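Local coordinates for glycosyl hydrolase family 26 (Bacteroides ovatus, PDB 4ZXO), which is a family 26 beta-mannanase that probably hydrolyses internal beta-1,4-mannosidic linkages during galactomannan breakdown, at residues D230-Q238 / L248-G259. Residues are numbered along the deposited sequence; the frame is centred on the assembly and turned at random.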
loop_
_atom_site.group_PDB
_atom_site.type_symbol
_atom_site.label_atom_id
_atom_site.label_comp_id
_atom_site.label_asym_id
_atom_site.label_seq_id
_atom_site.Cartn_x
_atom_site.Cartn_y
_atom_site.Cartn_z
ATOM N N ASP A 230 -0.948 -11.347 4.861
ATOM C CA ASP A 230 -2.421 -11.271 4.919
ATOM C C ASP A 230 -3.074 -10.835 3.604
ATOM O O ASP A 230 -4.228 -11.190 3.356
ATOM C CB ASP A 230 -2.847 -10.289 6.015
ATOM C CG ASP A 230 -2.315 -10.696 7.329
ATOM O OD1 ASP A 230 -2.691 -11.786 7.788
ATOM O OD2 ASP A 230 -1.495 -9.991 7.908
ATOM N N VAL A 231 -2.361 -10.049 2.785
ATOM C CA VAL A 231 -2.955 -9.483 1.560
ATOM C C VAL A 231 -1.986 -9.705 0.415
ATOM O O VAL A 231 -0.795 -9.382 0.549
ATOM C CB VAL A 231 -3.204 -7.971 1.699
ATOM C CG1 VAL A 231 -3.722 -7.371 0.351
ATOM C CG2 VAL A 231 -4.142 -7.696 2.902
ATOM N N LEU A 232 -2.465 -10.247 -0.692
ATOM C CA LEU A 232 -1.634 -10.431 -1.894
ATOM C C LEU A 232 -1.851 -9.234 -2.829
ATOM O O LEU A 232 -2.974 -9.007 -3.297
ATOM C CB LEU A 232 -1.986 -11.747 -2.616
ATOM C CG LEU A 232 -1.739 -12.986 -1.767
ATOM C CD1 LEU A 232 -2.186 -14.249 -2.572
ATOM C CD2 LEU A 232 -0.277 -13.080 -1.279
ATOM N N GLY A 233 -0.796 -8.477 -3.091
ATOM C CA GLY A 233 -0.929 -7.305 -3.939
ATOM C C GLY A 233 0.004 -7.337 -5.127
ATOM O O GLY A 233 0.819 -8.267 -5.325
ATOM N N THR A 234 -0.107 -6.291 -5.931
ATOM C CA THR A 234 0.846 -6.101 -7.032
ATOM C C THR A 234 0.883 -4.598 -7.343
ATOM O O THR A 234 -0.097 -3.870 -7.076
ATOM C CB THR A 234 0.465 -6.925 -8.281
ATOM O OG1 THR A 234 1.530 -6.858 -9.241
ATOM C CG2 THR A 234 -0.809 -6.348 -8.923
ATOM N N ASP A 235 2.031 -4.139 -7.826
ATOM C CA ASP A 235 2.213 -2.757 -8.260
ATOM C C ASP A 235 2.421 -2.746 -9.773
ATOM O O ASP A 235 3.448 -3.254 -10.260
ATOM C CB ASP A 235 3.453 -2.102 -7.590
ATOM C CG ASP A 235 3.321 -1.924 -6.094
ATOM O OD1 ASP A 235 2.278 -2.314 -5.508
ATOM O OD2 ASP A 235 4.308 -1.378 -5.512
ATOM N N VAL A 236 1.494 -2.164 -10.527
ATOM C CA VAL A 236 1.590 -2.159 -11.983
ATOM C C VAL A 236 1.123 -0.805 -12.484
ATOM O O VAL A 236 -0.032 -0.432 -12.230
ATOM C CB VAL A 236 0.710 -3.289 -12.659
ATOM C CG1 VAL A 236 0.878 -3.243 -14.178
ATOM C CG2 VAL A 236 1.007 -4.683 -12.063
ATOM N N TYR A 237 2.026 -0.063 -13.147
ATOM C CA TYR A 237 1.692 1.261 -13.702
ATOM C C TYR A 237 1.512 1.216 -15.217
ATOM O O TYR A 237 2.050 0.338 -15.893
ATOM C CB TYR A 237 2.800 2.281 -13.359
ATOM C CG TYR A 237 2.746 2.715 -11.907
ATOM C CD1 TYR A 237 2.092 3.897 -11.514
ATOM C CD2 TYR A 237 3.342 1.940 -10.936
ATOM C CE1 TYR A 237 2.048 4.283 -10.187
ATOM C CE2 TYR A 237 3.288 2.310 -9.591
ATOM C CZ TYR A 237 2.632 3.469 -9.221
ATOM O OH TYR A 237 2.597 3.829 -7.890
ATOM N N GLN A 238 0.749 2.163 -15.751
ATOM C CA GLN A 238 0.642 2.245 -17.188
ATOM C C GLN A 238 1.786 3.065 -17.817
ATOM O O GLN A 238 2.001 4.246 -17.499
ATOM C CB GLN A 238 -0.682 2.858 -17.622
ATOM C CG GLN A 238 -0.710 3.005 -19.168
ATOM C CD GLN A 238 -2.082 3.404 -19.692
ATOM O OE1 GLN A 238 -3.117 2.902 -19.217
ATOM N NE2 GLN A 238 -2.104 4.294 -20.693
ATOM N N LEU A 248 -1.655 -5.837 -16.638
ATOM C CA LEU A 248 -2.534 -5.763 -15.462
ATOM C C LEU A 248 -3.489 -6.960 -15.439
ATOM O O LEU A 248 -3.700 -7.564 -14.385
ATOM C CB LEU A 248 -3.314 -4.441 -15.438
ATOM C CG LEU A 248 -4.109 -4.213 -14.152
ATOM C CD1 LEU A 248 -3.213 -4.300 -12.843
ATOM C CD2 LEU A 248 -4.922 -2.926 -14.270
ATOM N N ASN A 249 -4.119 -7.283 -16.574
ATOM C CA ASN A 249 -4.903 -8.503 -16.571
ATOM C C ASN A 249 -4.081 -9.717 -16.144
ATOM O O ASN A 249 -4.574 -10.558 -15.395
ATOM C CB ASN A 249 -5.510 -8.779 -17.948
ATOM C CG ASN A 249 -6.831 -8.041 -18.154
ATOM O OD1 ASN A 249 -7.831 -8.300 -17.462
ATOM N ND2 ASN A 249 -6.831 -7.103 -19.066
ATOM N N LYS A 250 -2.861 -9.849 -16.663
ATOM C CA LYS A 250 -2.015 -10.955 -16.287
ATOM C C LYS A 250 -1.786 -10.975 -14.764
ATOM O O LYS A 250 -1.942 -12.029 -14.122
ATOM C CB LYS A 250 -0.672 -10.858 -16.998
ATOM C CG LYS A 250 0.241 -11.997 -16.674
ATOM C CD LYS A 250 1.695 -11.627 -17.062
ATOM C CE LYS A 250 2.337 -10.802 -15.955
ATOM N NZ LYS A 250 3.722 -10.369 -16.314
ATOM N N MET A 251 -1.405 -9.831 -14.177
ATOM C CA MET A 251 -1.138 -9.864 -12.739
ATOM C C MET A 251 -2.390 -10.064 -11.906
ATOM O O MET A 251 -2.325 -10.759 -10.892
ATOM C CB MET A 251 -0.467 -8.554 -12.277
ATOM C CG MET A 251 0.956 -8.389 -12.771
ATOM S SD MET A 251 2.049 -9.847 -12.618
ATOM C CE MET A 251 1.979 -10.104 -10.835
ATOM N N LEU A 252 -3.522 -9.454 -12.284
ATOM C CA LEU A 252 -4.703 -9.676 -11.465
ATOM C C LEU A 252 -5.228 -11.114 -11.602
ATOM O O LEU A 252 -5.796 -11.627 -10.635
ATOM C CB LEU A 252 -5.796 -8.668 -11.840
ATOM C CG LEU A 252 -5.315 -7.223 -11.601
ATOM C CD1 LEU A 252 -6.500 -6.242 -11.841
ATOM C CD2 LEU A 252 -4.686 -7.049 -10.201
ATOM N N THR A 253 -5.027 -11.757 -12.764
ATOM C CA THR A 253 -5.339 -13.180 -12.916
ATOM C C THR A 253 -4.456 -14.002 -11.957
ATOM O O THR A 253 -4.910 -14.934 -11.264
ATOM C CB THR A 253 -5.134 -13.590 -14.390
ATOM O OG1 THR A 253 -6.150 -12.907 -15.151
ATOM C CG2 THR A 253 -5.304 -15.120 -14.604
ATOM N N ILE A 254 -3.168 -13.675 -11.929
ATOM C CA ILE A 254 -2.245 -14.335 -10.997
ATOM C C ILE A 254 -2.677 -14.129 -9.547
ATOM O O ILE A 254 -2.759 -15.097 -8.787
ATOM C CB ILE A 254 -0.820 -13.823 -11.203
ATOM C CG1 ILE A 254 -0.243 -14.440 -12.476
ATOM C CG2 ILE A 254 0.094 -14.140 -9.970
ATOM C CD1 ILE A 254 1.021 -13.738 -12.957
ATOM N N LEU A 255 -3.015 -12.896 -9.179
ATOM C CA LEU A 255 -3.474 -12.602 -7.824
ATOM C C LEU A 255 -4.727 -13.374 -7.471
ATOM O O LEU A 255 -4.812 -13.953 -6.375
ATOM C CB LEU A 255 -3.795 -11.107 -7.610
ATOM C CG LEU A 255 -2.642 -10.145 -7.526
ATOM C CD1 LEU A 255 -3.117 -8.808 -7.053
ATOM C CD2 LEU A 255 -1.555 -10.655 -6.622
ATOM N N THR A 256 -5.699 -13.386 -8.378
ATOM C CA THR A 256 -6.951 -14.087 -8.108
ATOM C C THR A 256 -6.679 -15.591 -7.892
ATOM O O THR A 256 -7.191 -16.197 -6.922
ATOM C CB THR A 256 -7.950 -13.837 -9.255
ATOM O OG1 THR A 256 -8.135 -12.408 -9.399
ATOM C CG2 THR A 256 -9.299 -14.463 -8.995
ATOM N N GLU A 257 -5.840 -16.189 -8.752
ATOM C CA GLU A 257 -5.502 -17.631 -8.667
ATOM C C GLU A 257 -4.775 -17.887 -7.339
ATOM O O GLU A 257 -5.075 -18.850 -6.602
ATOM C CB GLU A 257 -4.637 -18.035 -9.925
ATOM C CG GLU A 257 -4.207 -19.554 -10.134
ATOM C CD GLU A 257 -3.359 -19.795 -11.458
ATOM O OE1 GLU A 257 -3.801 -19.262 -12.519
ATOM O OE2 GLU A 257 -2.253 -20.490 -11.459
ATOM N N ALA A 258 -3.813 -17.035 -7.012
ATOM C CA ALA A 258 -3.024 -17.230 -5.785
ATOM C C ALA A 258 -3.866 -16.996 -4.518
ATOM O O ALA A 258 -3.722 -17.683 -3.493
ATOM C CB ALA A 258 -1.817 -16.279 -5.783
ATOM N N GLY A 259 -4.731 -16.004 -4.580
ATOM C CA GLY A 259 -5.587 -15.670 -3.452
ATOM C C GLY A 259 -6.578 -16.782 -3.167
ATOM O O GLY A 259 -6.845 -17.072 -2.000
#
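Leu232, Thr234 and Val236 reach from segment 230-238 onto Leu248, Met251, Leu255 and Ala258 of the helix segment 248-259. This is a beta-alpha step of the TIM barrel of family 26: the chain leaves the strand, returns along helix 241-262 on the outside of the barrel, and re-enters the sheet at strand 266-271. The two axes run nearly antiparallel, at 170°, and approach to 8.8 Å.

No hydrogen bond crosses the interface, and its apolar contacts follow the alternation of the strand. At one end CD1 of Leu232 lies over the last helical turn of the segment, 3.8 Å from Ala258 CB and 3.7 Å from Gly259 N. At the other end Val236 turns CG2 onto Met251 CG at 3.8 Å, while its CB meets Leu248 CD1. Leu255 forks between these ends: CD1 packs against Thr234 CG2 at 3.9 Å, and CD2 comes up under the strand backbone in van der Waals contact, 3.6 Å from Gly233 O, a carbonyl that is hydrogen-bonded by Tyr219 OH. Leu268 and Ile266 of the next strand touch Leu248 and Leu255 respectively.

Thr234 is the polar exception. With OG1 anti to the backbone N (chi1 -171°), the hydroxyl lies beside Met251 and the methyl faces Leu252 and Leu255; the hydroxyl is hydrogen-bonded outside the two segments, at Pro209, whose backbone carbonyl must be the acceptor. A valine in its place has no hydroxyl, and would probably leave the Pro209 carbonyl without this partner in a buried setting. Met251, bent at chi2 and chi3, curls its chain back around that hydroxyl, bringing the terminal methyl CE to 3.6 Å from Thr234 OG1.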